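Local atomic coordinates of oxidoreductase, zinc-binding dehydrogenase family (Myxococcus xanthus, PDB entry 5K1S), a protein that serves as a zinc-containing medium-chain reductase in the alternative de novo biosynthesis of isovaleryl coenzyme A, probably with NADP as cofactor. Residues L48-A53 with A139-A144; G66-T71 with F130-P135; A102-M107 with Y307-A312; G184-I189 with A251-A256. All blocks are in the same frame, centred on the assembly; numbering follows the deposited sequence.

Contact 1 of 4, residues L48-A53 with A139-A144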
loop_
_atom_site.group_PDB
_atom_site.type_symbol
_atom_site.label_atom_id
_atom_site.label_comp_id
_atom_site.label_asym_id
_atom_site.label_seq_id
_atom_site.Cartn_x
_atom_site.Cartn_y
_atom_site.Cartn_z
ATOM N N LEU A 48 -30.483 18.433 -14.633
ATOM C CA LEU A 48 -31.406 18.653 -13.527
ATOM C C LEU A 48 -32.060 17.326 -13.164
ATOM O O LEU A 48 -32.682 16.685 -14.017
ATOM C CB LEU A 48 -32.467 19.692 -13.888
ATOM C CG LEU A 48 -33.522 19.978 -12.813
ATOM C CD1 LEU A 48 -32.880 20.503 -11.535
ATOM C CD2 LEU A 48 -34.558 20.963 -13.325
ATOM N N LEU A 49 -31.922 16.924 -11.905
ATOM C CA LEU A 49 -32.428 15.647 -11.429
ATOM C C LEU A 49 -33.656 15.847 -10.553
ATOM O O LEU A 49 -33.762 16.828 -9.813
ATOM C CB LEU A 49 -31.361 14.892 -10.632
ATOM C CG LEU A 49 -30.250 14.207 -11.425
ATOM C CD1 LEU A 49 -29.207 13.657 -10.472
ATOM C CD2 LEU A 49 -30.808 13.094 -12.301
ATOM N N ARG A 50 -34.582 14.898 -10.648
ATOM C CA ARG A 50 -35.746 14.833 -9.771
ATOM C C ARG A 50 -35.452 13.742 -8.751
ATOM O O ARG A 50 -35.595 12.551 -9.038
ATOM C CB ARG A 50 -37.013 14.549 -10.570
ATOM C CG ARG A 50 -38.307 14.928 -9.866
ATOM C CD ARG A 50 -38.783 13.853 -8.906
ATOM N NE ARG A 50 -40.243 13.790 -8.860
ATOM C CZ ARG A 50 -40.993 13.059 -9.680
ATOM N NH1 ARG A 50 -40.430 12.310 -10.623
ATOM N NH2 ARG A 50 -42.314 13.074 -9.560
ATOM N N VAL A 51 -35.025 14.153 -7.560
ATOM C CA VAL A 51 -34.516 13.210 -6.572
ATOM C C VAL A 51 -35.672 12.384 -6.028
ATOM O O VAL A 51 -36.630 12.925 -5.463
ATOM C CB VAL A 51 -33.783 13.944 -5.442
ATOM C CG1 VAL A 51 -33.146 12.943 -4.484
ATOM C CG2 VAL A 51 -32.730 14.891 -6.013
ATOM N N HIS A 52 -35.585 11.065 -6.197
ATOM C CA HIS A 52 -36.544 10.145 -5.604
ATOM C C HIS A 52 -36.073 9.582 -4.272
ATOM O O HIS A 52 -36.905 9.121 -3.483
ATOM C CB HIS A 52 -36.830 8.981 -6.562
ATOM C CG HIS A 52 -37.654 9.367 -7.750
ATOM N ND1 HIS A 52 -39.032 9.327 -7.745
ATOM C CD2 HIS A 52 -37.295 9.801 -8.981
ATOM C CE1 HIS A 52 -39.485 9.717 -8.922
ATOM N NE2 HIS A 52 -38.451 10.010 -9.691
ATOM N N ALA A 53 -34.771 9.612 -4.007
ATOM C CA ALA A 53 -34.228 9.089 -2.764
ATOM C C ALA A 53 -32.799 9.585 -2.610
ATOM O O ALA A 53 -32.098 9.813 -3.602
ATOM C CB ALA A 53 -34.271 7.557 -2.738
ATOM N N ALA A 139 -33.194 16.964 -1.052
ATOM C CA ALA A 139 -34.100 17.896 -1.704
ATOM C C ALA A 139 -34.850 17.168 -2.808
ATOM O O ALA A 139 -34.511 16.042 -3.178
ATOM C CB ALA A 139 -33.336 19.102 -2.255
ATOM N N GLN A 140 -35.887 17.830 -3.329
ATOM C CA GLN A 140 -36.674 17.263 -4.418
ATOM C C GLN A 140 -35.927 17.291 -5.744
ATOM O O GLN A 140 -36.236 16.490 -6.632
ATOM C CB GLN A 140 -37.995 18.019 -4.565
ATOM C CG GLN A 140 -38.911 17.906 -3.361
ATOM C CD GLN A 140 -40.204 18.680 -3.539
ATOM O OE1 GLN A 140 -40.192 19.888 -3.775
ATOM N NE2 GLN A 140 -41.328 17.983 -3.428
ATOM N N PHE A 141 -34.954 18.188 -5.894
ATOM C CA PHE A 141 -34.235 18.360 -7.146
ATOM C C PHE A 141 -32.784 18.704 -6.847
ATOM O O PHE A 141 -32.438 19.115 -5.737
ATOM C CB PHE A 141 -34.846 19.467 -8.019
ATOM C CG PHE A 141 -36.295 19.258 -8.347
ATOM C CD1 PHE A 141 -37.284 19.702 -7.483
ATOM C CD2 PHE A 141 -36.671 18.636 -9.526
ATOM C CE1 PHE A 141 -38.617 19.518 -7.784
ATOM C CE2 PHE A 141 -38.005 18.450 -9.832
ATOM C CZ PHE A 141 -38.979 18.891 -8.961
ATOM N N MET A 142 -31.937 18.542 -7.859
ATOM C CA MET A 142 -30.531 18.903 -7.748
ATOM C C MET A 142 -29.918 18.896 -9.138
ATOM O O MET A 142 -30.300 18.092 -9.993
ATOM C CB MET A 142 -29.769 17.939 -6.830
ATOM C CG MET A 142 -29.631 16.526 -7.379
ATOM S SD MET A 142 -28.850 15.386 -6.217
ATOM C CE MET A 142 -27.205 16.087 -6.101
ATOM N N VAL A 143 -28.976 19.800 -9.350
ATOM C CA VAL A 143 -28.199 19.836 -10.582
ATOM C C VAL A 143 -26.969 18.960 -10.400
ATOM O O VAL A 143 -26.408 18.857 -9.306
ATOM C CB VAL A 143 -27.825 21.285 -10.957
ATOM C CG1 VAL A 143 -26.733 21.316 -12.024
ATOM C CG2 VAL A 143 -29.056 22.019 -11.455
ATOM N N ALA A 144 -26.545 18.324 -11.484
ATOM C CA ALA A 144 -25.412 17.413 -11.434
ATOM C C ALA A 144 -24.642 17.454 -12.746
ATOM O O ALA A 144 -25.227 17.218 -13.810
ATOM C CB ALA A 144 -25.886 15.987 -11.152
#

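Contact 2 of 4, residues G66-T71 with F130-P135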
loop_
_atom_site.group_PDB
_atom_site.type_symbol
_atom_site.label_atom_id
_atom_site.label_comp_id
_atom_site.label_asym_id
_atom_site.label_seq_id
_atom_site.Cartn_x
_atom_site.Cartn_y
_atom_site.Cartn_z
ATOM N N GLY A 66 -20.095 20.990 10.611
ATOM C CA GLY A 66 -19.128 21.977 10.181
ATOM C C GLY A 66 -17.713 21.459 10.058
ATOM O O GLY A 66 -16.791 22.259 9.859
ATOM N N ASN A 67 -17.510 20.147 10.159
ATOM C CA ASN A 67 -16.180 19.561 10.124
ATOM C C ASN A 67 -15.708 19.244 8.710
ATOM O O ASN A 67 -14.666 18.601 8.551
ATOM C CB ASN A 67 -16.148 18.300 10.990
ATOM C CG ASN A 67 -16.298 18.611 12.470
ATOM O OD1 ASN A 67 -15.819 19.636 12.948
ATOM N ND2 ASN A 67 -16.975 17.732 13.199
ATOM N N LEU A 68 -16.450 19.669 7.690
ATOM C CA LEU A 68 -15.964 19.661 6.315
ATOM C C LEU A 68 -15.662 21.099 5.917
ATOM O O LEU A 68 -16.599 21.900 5.768
ATOM C CB LEU A 68 -16.994 19.044 5.366
ATOM C CG LEU A 68 -16.935 17.522 5.206
ATOM C CD1 LEU A 68 -15.660 17.090 4.490
ATOM C CD2 LEU A 68 -17.035 16.832 6.550
ATOM N N PRO A 69 -14.395 21.485 5.734
ATOM C CA PRO A 69 -14.084 22.922 5.635
ATOM C C PRO A 69 -14.758 23.631 4.473
ATOM O O PRO A 69 -15.104 24.812 4.603
ATOM C CB PRO A 69 -12.554 22.940 5.486
ATOM C CG PRO A 69 -12.093 21.610 5.974
ATOM C CD PRO A 69 -13.183 20.655 5.629
ATOM N N ARG A 70 -14.958 22.962 3.342
ATOM C CA ARG A 70 -15.450 23.634 2.149
ATOM C C ARG A 70 -16.970 23.744 2.098
ATOM O O ARG A 70 -17.497 24.358 1.165
ATOM C CB ARG A 70 -14.937 22.918 0.896
ATOM C CG ARG A 70 -13.434 23.056 0.708
ATOM C CD ARG A 70 -13.005 22.760 -0.718
ATOM N NE ARG A 70 -13.211 21.360 -1.075
ATOM C CZ ARG A 70 -12.331 20.387 -0.860
ATOM N NH1 ARG A 70 -12.620 19.144 -1.227
ATOM N NH2 ARG A 70 -11.166 20.648 -0.278
ATOM N N THR A 71 -17.687 23.182 3.067
ATOM C CA THR A 71 -19.128 23.374 3.136
ATOM C C THR A 71 -19.438 24.743 3.733
ATOM O O THR A 71 -18.704 25.251 4.584
ATOM C CB THR A 71 -19.788 22.277 3.971
ATOM O OG1 THR A 71 -19.272 20.997 3.584
ATOM C CG2 THR A 71 -21.301 22.285 3.768
ATOM N N PHE A 130 -20.792 16.347 -3.671
ATOM C CA PHE A 130 -22.224 16.582 -3.567
ATOM C C PHE A 130 -22.607 16.760 -2.104
ATOM O O PHE A 130 -22.163 16.009 -1.232
ATOM C CB PHE A 130 -23.005 15.424 -4.186
ATOM C CG PHE A 130 -22.952 15.394 -5.684
ATOM C CD1 PHE A 130 -21.936 14.723 -6.343
ATOM C CD2 PHE A 130 -23.922 16.036 -6.436
ATOM C CE1 PHE A 130 -21.888 14.699 -7.723
ATOM C CE2 PHE A 130 -23.875 16.017 -7.816
ATOM C CZ PHE A 130 -22.859 15.347 -8.460
ATOM N N GLY A 131 -23.428 17.772 -1.833
ATOM C CA GLY A 131 -23.766 18.115 -0.469
ATOM C C GLY A 131 -22.763 19.011 0.219
ATOM O O GLY A 131 -22.909 19.275 1.419
ATOM N N GLU A 132 -21.746 19.486 -0.500
ATOM C CA GLU A 132 -20.756 20.393 0.067
ATOM C C GLU A 132 -20.603 21.619 -0.826
ATOM O O GLU A 132 -21.388 22.565 -0.717
ATOM C CB GLU A 132 -19.423 19.668 0.261
ATOM C CG GLU A 132 -19.491 18.577 1.321
ATOM C CD GLU A 132 -18.294 17.652 1.301
ATOM O OE1 GLU A 132 -17.174 18.124 1.010
ATOM O OE2 GLU A 132 -18.476 16.446 1.570
ATOM N N GLU A 133 -19.613 21.623 -1.723
ATOM C CA GLU A 133 -19.423 22.778 -2.593
ATOM C C GLU A 133 -20.606 22.970 -3.532
ATOM O O GLU A 133 -20.920 24.106 -3.908
ATOM C CB GLU A 133 -18.130 22.633 -3.395
ATOM C CG GLU A 133 -16.920 22.246 -2.560
ATOM C CD GLU A 133 -15.610 22.638 -3.213
ATOM O OE1 GLU A 133 -15.508 23.781 -3.708
ATOM O OE2 GLU A 133 -14.681 21.803 -3.238
ATOM N N LEU A 134 -21.270 21.883 -3.922
ATOM C CA LEU A 134 -22.473 21.997 -4.727
ATOM C C LEU A 134 -23.632 21.291 -4.028
ATOM O O LEU A 134 -23.419 20.325 -3.288
ATOM C CB LEU A 134 -22.274 21.419 -6.136
ATOM C CG LEU A 134 -21.653 20.034 -6.280
ATOM C CD1 LEU A 134 -22.717 18.969 -6.164
ATOM C CD2 LEU A 134 -20.921 19.911 -7.608
ATOM N N PRO A 135 -24.866 21.758 -4.231
ATOM C CA PRO A 135 -25.983 21.262 -3.419
ATOM C C PRO A 135 -26.157 19.754 -3.524
ATOM O O PRO A 135 -25.847 19.135 -4.545
ATOM C CB PRO A 135 -27.195 22.005 -3.992
ATOM C CG PRO A 135 -26.624 23.223 -4.629
ATOM C CD PRO A 135 -25.297 22.804 -5.174
#

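Contact 3 of 4, residues A102-M107 with Y307-A312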
loop_
_atom_site.group_PDB
_atom_site.type_symbol
_atom_site.label_atom_id
_atom_site.label_comp_id
_atom_site.label_asym_id
_atom_site.label_seq_id
_atom_site.Cartn_x
_atom_site.Cartn_y
_atom_site.Cartn_z
ATOM N N ALA A 102 -27.694 8.252 -10.659
ATOM C CA ALA A 102 -27.314 8.256 -9.252
ATOM C C ALA A 102 -25.991 8.993 -9.114
ATOM O O ALA A 102 -25.054 8.735 -9.874
ATOM C CB ALA A 102 -27.189 6.833 -8.699
ATOM N N THR A 103 -25.915 9.900 -8.145
ATOM C CA THR A 103 -24.751 10.763 -8.000
ATOM C C THR A 103 -23.589 10.024 -7.346
ATOM O O THR A 103 -23.776 9.141 -6.503
ATOM C CB THR A 103 -25.095 11.995 -7.162
ATOM O OG1 THR A 103 -25.581 11.582 -5.879
ATOM C CG2 THR A 103 -26.151 12.849 -7.857
ATOM N N LEU A 104 -22.377 10.397 -7.750
ATOM C CA LEU A 104 -21.168 9.969 -7.067
ATOM C C LEU A 104 -21.006 10.766 -5.774
ATOM O O LEU A 104 -21.855 11.581 -5.401
ATOM C CB LEU A 104 -19.947 10.150 -7.968
ATOM C CG LEU A 104 -19.781 9.201 -9.157
ATOM C CD1 LEU A 104 -18.668 9.694 -10.062
ATOM C CD2 LEU A 104 -19.484 7.793 -8.685
ATOM N N GLN A 105 -19.896 10.532 -5.077
ATOM C CA GLN A 105 -19.586 11.324 -3.894
ATOM C C GLN A 105 -18.957 12.657 -4.281
ATOM O O GLN A 105 -19.390 13.716 -3.810
ATOM C CB GLN A 105 -18.659 10.537 -2.969
ATOM C CG GLN A 105 -19.275 9.244 -2.438
ATOM C CD GLN A 105 -18.404 8.021 -2.670
ATOM O OE1 GLN A 105 -17.389 8.084 -3.361
ATOM N NE2 GLN A 105 -18.804 6.897 -2.091
ATOM N N ARG A 106 -17.945 12.624 -5.145
ATOM C CA ARG A 106 -17.204 13.812 -5.539
ATOM C C ARG A 106 -17.041 13.840 -7.052
ATOM O O ARG A 106 -17.243 12.839 -7.743
ATOM C CB ARG A 106 -15.826 13.859 -4.866
ATOM C CG ARG A 106 -14.943 12.667 -5.207
ATOM C CD ARG A 106 -13.570 12.773 -4.572
ATOM N NE ARG A 106 -12.761 13.842 -5.154
ATOM C CZ ARG A 106 -12.139 13.759 -6.325
ATOM N NH1 ARG A 106 -12.239 12.660 -7.060
ATOM N NH2 ARG A 106 -11.420 14.779 -6.770
ATOM N N MET A 107 -16.656 15.007 -7.559
ATOM C CA MET A 107 -16.455 15.202 -8.983
ATOM C C MET A 107 -15.019 14.862 -9.373
ATOM O O MET A 107 -14.189 14.480 -8.545
ATOM C CB MET A 107 -16.795 16.642 -9.374
ATOM C CG MET A 107 -18.283 16.938 -9.443
ATOM S SD MET A 107 -19.160 15.841 -10.573
ATOM C CE MET A 107 -18.322 16.187 -12.119
ATOM N N TYR A 307 -9.956 4.906 -2.242
ATOM C CA TYR A 307 -10.714 6.093 -1.873
ATOM C C TYR A 307 -11.717 6.438 -2.964
ATOM O O TYR A 307 -11.406 6.354 -4.154
ATOM C CB TYR A 307 -9.771 7.280 -1.627
ATOM C CG TYR A 307 -10.468 8.570 -1.250
ATOM C CD1 TYR A 307 -11.102 8.708 -0.024
ATOM C CD2 TYR A 307 -10.475 9.657 -2.117
ATOM C CE1 TYR A 307 -11.735 9.885 0.326
ATOM C CE2 TYR A 307 -11.105 10.841 -1.776
ATOM C CZ TYR A 307 -11.733 10.951 -0.552
ATOM O OH TYR A 307 -12.361 12.129 -0.209
ATOM N N ALA A 308 -12.924 6.815 -2.545
ATOM C CA ALA A 308 -13.939 7.333 -3.457
ATOM C C ALA A 308 -14.379 6.294 -4.483
ATOM O O ALA A 308 -13.944 5.140 -4.441
ATOM C CB ALA A 308 -13.418 8.583 -4.169
ATOM N N THR A 309 -15.245 6.705 -5.408
ATOM C CA THR A 309 -15.782 5.831 -6.438
ATOM C C THR A 309 -15.796 6.583 -7.761
ATOM O O THR A 309 -16.035 7.794 -7.790
ATOM C CB THR A 309 -17.202 5.357 -6.085
ATOM O OG1 THR A 309 -17.200 4.754 -4.786
ATOM C CG2 THR A 309 -17.711 4.348 -7.107
ATOM N N THR A 310 -15.541 5.866 -8.850
ATOM C CA THR A 310 -15.507 6.460 -10.178
ATOM C C THR A 310 -16.845 6.271 -10.886
ATOM O O THR A 310 -17.708 5.499 -10.460
ATOM C CB THR A 310 -14.380 5.852 -11.020
ATOM O OG1 THR A 310 -14.654 4.467 -11.265
ATOM C CG2 THR A 310 -13.044 5.988 -10.309
ATOM N N GLN A 311 -17.002 6.997 -11.993
ATOM C CA GLN A 311 -18.234 6.912 -12.771
ATOM C C GLN A 311 -18.440 5.503 -13.315
ATOM O O GLN A 311 -19.573 5.010 -13.378
ATOM C CB GLN A 311 -18.194 7.934 -13.906
ATOM C CG GLN A 311 -19.536 8.211 -14.550
ATOM C CD GLN A 311 -19.478 9.365 -15.536
ATOM O OE1 GLN A 311 -18.499 9.528 -16.264
ATOM N NE2 GLN A 311 -20.529 10.178 -15.557
ATOM N N ALA A 312 -17.352 4.836 -13.707
ATOM C CA ALA A 312 -17.462 3.474 -14.217
ATOM C C ALA A 312 -17.789 2.492 -13.101
ATOM O O ALA A 312 -18.611 1.586 -13.284
ATOM C CB ALA A 312 -16.167 3.072 -14.920
HETATM O O HOH W 1 -17.026 9.593 -5.800
#

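Contact 4 of 4, residues G184-I189 with A251-A256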
loop_
_atom_site.group_PDB
_atom_site.type_symbol
_atom_site.label_atom_id
_atom_site.label_comp_id
_atom_site.label_asym_id
_atom_site.label_seq_id
_atom_site.Cartn_x
_atom_site.Cartn_y
_atom_site.Cartn_z
ATOM N N GLY A 184 -10.306 -17.922 -6.487
ATOM C CA GLY A 184 -9.444 -18.877 -5.827
ATOM C C GLY A 184 -8.705 -18.321 -4.629
ATOM O O GLY A 184 -8.275 -19.099 -3.767
ATOM N N GLU A 185 -8.547 -17.003 -4.546
ATOM C CA GLU A 185 -7.864 -16.392 -3.420
ATOM C C GLU A 185 -8.764 -16.374 -2.188
ATOM O O GLU A 185 -9.993 -16.443 -2.280
ATOM C CB GLU A 185 -7.426 -14.967 -3.761
ATOM C CG GLU A 185 -6.239 -14.888 -4.706
ATOM C CD GLU A 185 -5.891 -13.461 -5.085
ATOM O OE1 GLU A 185 -6.820 -12.640 -5.228
ATOM O OE2 GLU A 185 -4.688 -13.159 -5.235
ATOM N N THR A 186 -8.130 -16.283 -1.024
ATOM C CA THR A 186 -8.827 -16.156 0.248
ATOM C C THR A 186 -8.803 -14.696 0.677
ATOM O O THR A 186 -7.734 -14.078 0.731
ATOM C CB THR A 186 -8.182 -17.035 1.319
ATOM O OG1 THR A 186 -6.782 -16.739 1.404
ATOM C CG2 THR A 186 -8.367 -18.510 0.989
ATOM N N VAL A 187 -9.978 -14.149 0.979
ATOM C CA VAL A 187 -10.142 -12.729 1.270
ATOM C C VAL A 187 -10.526 -12.569 2.733
ATOM O O VAL A 187 -11.456 -13.229 3.216
ATOM C CB VAL A 187 -11.202 -12.089 0.356
ATOM C CG1 VAL A 187 -11.284 -10.587 0.603
ATOM C CG2 VAL A 187 -10.891 -12.381 -1.106
ATOM N N LEU A 188 -9.815 -11.692 3.432
ATOM C CA LEU A 188 -10.147 -11.315 4.798
ATOM C C LEU A 188 -10.837 -9.958 4.780
ATOM O O LEU A 188 -10.337 -9.013 4.161
ATOM C CB LEU A 188 -8.893 -11.260 5.672
ATOM C CG LEU A 188 -9.093 -10.769 7.108
ATOM C CD1 LEU A 188 -10.022 -11.701 7.871
ATOM C CD2 LEU A 188 -7.756 -10.641 7.817
ATOM N N ILE A 189 -11.980 -9.865 5.452
ATOM C CA ILE A 189 -12.755 -8.632 5.512
ATOM C C ILE A 189 -13.022 -8.315 6.976
ATOM O O ILE A 189 -13.578 -9.146 7.703
ATOM C CB ILE A 189 -14.078 -8.739 4.733
ATOM C CG1 ILE A 189 -13.806 -9.121 3.274
ATOM C CG2 ILE A 189 -14.845 -7.420 4.811
ATOM C CD1 ILE A 189 -15.060 -9.389 2.456
ATOM N N ALA A 251 -1.794 -21.049 6.490
ATOM C CA ALA A 251 -1.216 -20.401 5.320
ATOM C C ALA A 251 -1.400 -18.891 5.327
ATOM O O ALA A 251 -0.545 -18.170 4.796
ATOM C CB ALA A 251 -1.830 -20.977 4.041
ATOM N N GLY A 252 -2.482 -18.396 5.916
ATOM C CA GLY A 252 -2.809 -16.987 5.839
ATOM C C GLY A 252 -3.770 -16.702 4.704
ATOM O O GLY A 252 -4.296 -17.602 4.041
ATOM N N VAL A 253 -3.998 -15.412 4.474
ATOM C CA VAL A 253 -4.899 -14.963 3.422
ATOM C C VAL A 253 -4.086 -14.287 2.326
ATOM O O VAL A 253 -2.979 -13.785 2.547
ATOM C CB VAL A 253 -5.994 -14.016 3.954
ATOM C CG1 VAL A 253 -6.905 -14.753 4.924
ATOM C CG2 VAL A 253 -5.376 -12.793 4.617
ATOM N N ASP A 254 -4.654 -14.280 1.118
ATOM C CA ASP A 254 -3.996 -13.645 -0.016
ATOM C C ASP A 254 -4.202 -12.135 -0.005
ATOM O O ASP A 254 -3.273 -11.376 -0.300
ATOM C CB ASP A 254 -4.519 -14.240 -1.324
ATOM C CG ASP A 254 -4.271 -15.731 -1.428
ATOM O OD1 ASP A 254 -5.137 -16.511 -0.980
ATOM O OD2 ASP A 254 -3.210 -16.123 -1.957
ATOM N N VAL A 255 -5.410 -11.686 0.333
ATOM C CA VAL A 255 -5.746 -10.268 0.354
ATOM C C VAL A 255 -6.651 -10.006 1.549
ATOM O O VAL A 255 -7.385 -10.889 2.002
ATOM C CB VAL A 255 -6.425 -9.824 -0.965
ATOM C CG1 VAL A 255 -7.658 -10.668 -1.242
ATOM C CG2 VAL A 255 -6.785 -8.342 -0.929
ATOM N N ALA A 256 -6.591 -8.778 2.064
ATOM C CA ALA A 256 -7.410 -8.366 3.194
ATOM C C ALA A 256 -8.055 -7.022 2.889
ATOM O O ALA A 256 -7.389 -6.107 2.395
ATOM C CB ALA A 256 -6.579 -8.272 4.478
#

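Contact 1 of 4, residues L48-A53 with A139-A144
Ala139 meets Val51 through its carbonyl oxygen, which lies against CB and both methyl groups of the valine just before the two chains pair as antiparallel strands. One residue on, Gln140 uses its backbone: its O takes the N-H of Val51 at 2.8 Å, while its amide end turns to Lys19 and Pro360. Phe141 pairs with Arg50 across a non-hydrogen-bonded position. Its CG stands beside its own backbone N (chi1 -57°), which brings the ring obliquely against the arginine stem, CE2 lying 3.5 Å from Arg50 CG. A serine here would probably deprive that aliphatic stem of its apolar neighbour and leave it less restrained. Met142 faces the other side of the sheet and is joined to Leu49 by two backbone bonds, Leu49 N to Met142 O at 2.8 Å and Met142 N to Leu49 O at 3.2 Å. Its CG touches both Leu49 CB and Val51 CG2, the latter 3.8 Å away. Val143 returns to the Phe141 face, CG2 touching Leu48 CD1 at 4.1 Å, and Ala144 CB closes against Leu49 CD1. Within this sheet of the GroES-like domain, three backbone bonds thus do the pairing, and both faces are left to apolar packing, with the one charged chain contributing its hydrocarbon part.

Contact 2 of 4, residues G66-T71 with F130-P135
Glu132 and Thr71 bring together two irregular loops of the GroES-like catalytic domain, one following helix 58-64 and the other leading toward strand 141-145. The first loop leaves its helix through a Schellman motif at Gly66 and then folds into a type I beta turn from Leu68 to Thr71, closed by Thr71 N to Leu68 O at 3.2 Å. The second is pinched by its own bond, Gly131 N to Leu134 O at 2.9 Å. Between the loops the polar ends mostly find their partners in the helix. Thr71 OG1 passes 3.3 Å from Glu132 CG, but this is mere packing, since the hydroxyl is hydrogen-bonded to Asn63 OD1; Asn63 ND2 meanwhile serves Gly131 O, so one asparagine satisfies a group from each loop. Glu132 OE2 is bonded to His59 NE2, and the carboxylate rests on the isobutyl group of Leu68, with OE1 3.9 Å from Leu68 CD1. The side chain of Glu132 lies about 8 Å from a bound zinc. Cutting this side chain back to an alanine would probably leave His59 without this acceptor and open a gap beside Leu68. Nearer the solvent, Arg70 NH1 makes a weak bond to Asn127 O, and its NE faces Glu133, a residue modelled in two conformations. In the conformer described, whose bridge is therefore doubtful, the carboxylate is turned 54° from the guanidinium, and Arg70 NE approaches Glu133 OE2 at 2.7 Å in a weak, bent bond of 124°.

Contact 3 of 4, residues A102-M107 with Y307-A312
Leu104 and Thr309 meet where a chain leaving strand 100-103 of the GroES-like catalytic domain runs past the N-terminal end of helix 311-323, reached directly from the last strand, 302-305, of the Rossmann sheet. This is consistent with a place at the join between the two halves of a medium-chain reductase. Leu104 buries the largest area. Its CG stands beside its own backbone N, and the two methyls divide the work: CD2 touches Thr309 CG2 at 4.2 Å and lies against the carbonyl oxygens of Thr309 and Thr310, while CD1 reaches the first turn of the helix at Gln311 N, 3.7 Å away. Thr310, just before the helix, is its N-cap. Thr309 touches the leucine with CG2 and turns its hydroxyl to Gln105, whose OE1 is 3.6 Å from Thr309 OG1. Bent at chi2 (127°), the side chain of Gln105 packs on Cys166 and lies about 4 Å from a bound zinc, so the packing adjoins the metal site. Next along, the Arg106 and Tyr307 side chains cross at about a right angle, with Arg106 CD 4.2 Å from Tyr307 CE2, and Arg106 NH1 is bonded to Asn120 O. A water joins the segments: it accepts from Arg106 N at 3.2 Å and donates to Gln105 OE1 and to Thr309 O, each at 2.9 Å.

Contact 4 of 4, residues G184-I189 with A251-A256
The Rossmann fold supplies this contact: strands 186-190 and 253-258 are the neighbouring parallel strands at the middle of its six-stranded sheet, of order 3-2-1-4-5-6, and Thr186 and Asp254 join them near their starting ends. Asp254 OD1 is held twice by a single residue. Thr186 N reaches it at 3.0 Å in a nearly straight bond (175°), and Thr186 OG1 donates to it at 2.9 Å from the opposite face of the carboxylate plane. The hydroxyl can do so because it sits between its own backbone N and carbonyl carbon (chi1 54°). In return, Asp254 N gives a bond to Thr186 O at 3.1 Å, to which Val255 N adds a weak bond. Glu185 packs its CG on Asp254 CB, while its OE1 goes to Arg182 N and to a salt bridge with Arg277, which probably eases the proximity of two acidic groups. Regular pairing follows, with Leu188 N bonded to Val255 O at 2.9 Å. Val187 and Val255 lie side by side on one face, Val187 CG2 3.7 Å from Val255 CG1, and on the other Leu188 CB touches Ala256 CB at 4.0 Å and a methyl of Val253. The corner at Asp254 interrupts the ladder, and its carboxylate, in taking an N-H of the adjoining strand, probably stands in for a backbone carbonyl.

Contacts 1, 2 and 3 form one continuous patch, whereas contact 4 stands apart in the Rossmann sheet, its nearest atoms about 12 Å from contact 3. Contacts 1 and 3 are buried and reach the same sheet; contact 2, like contact 4, is only partly buried, yet its Phe130 ring packs on Met142 of contact 1, and Phe130 N probably bonds to Gln105 O of contact 3. Chemistry follows place. Contacts 1 and 4 both pair strands, antiparallel in one and parallel in the other, but only contact 4 adds a carboxylate to the ladder. Contact 3 probably joins the two domains, by apolar packing and one water, while contact 2 settles its polar groups largely on a nearby helix.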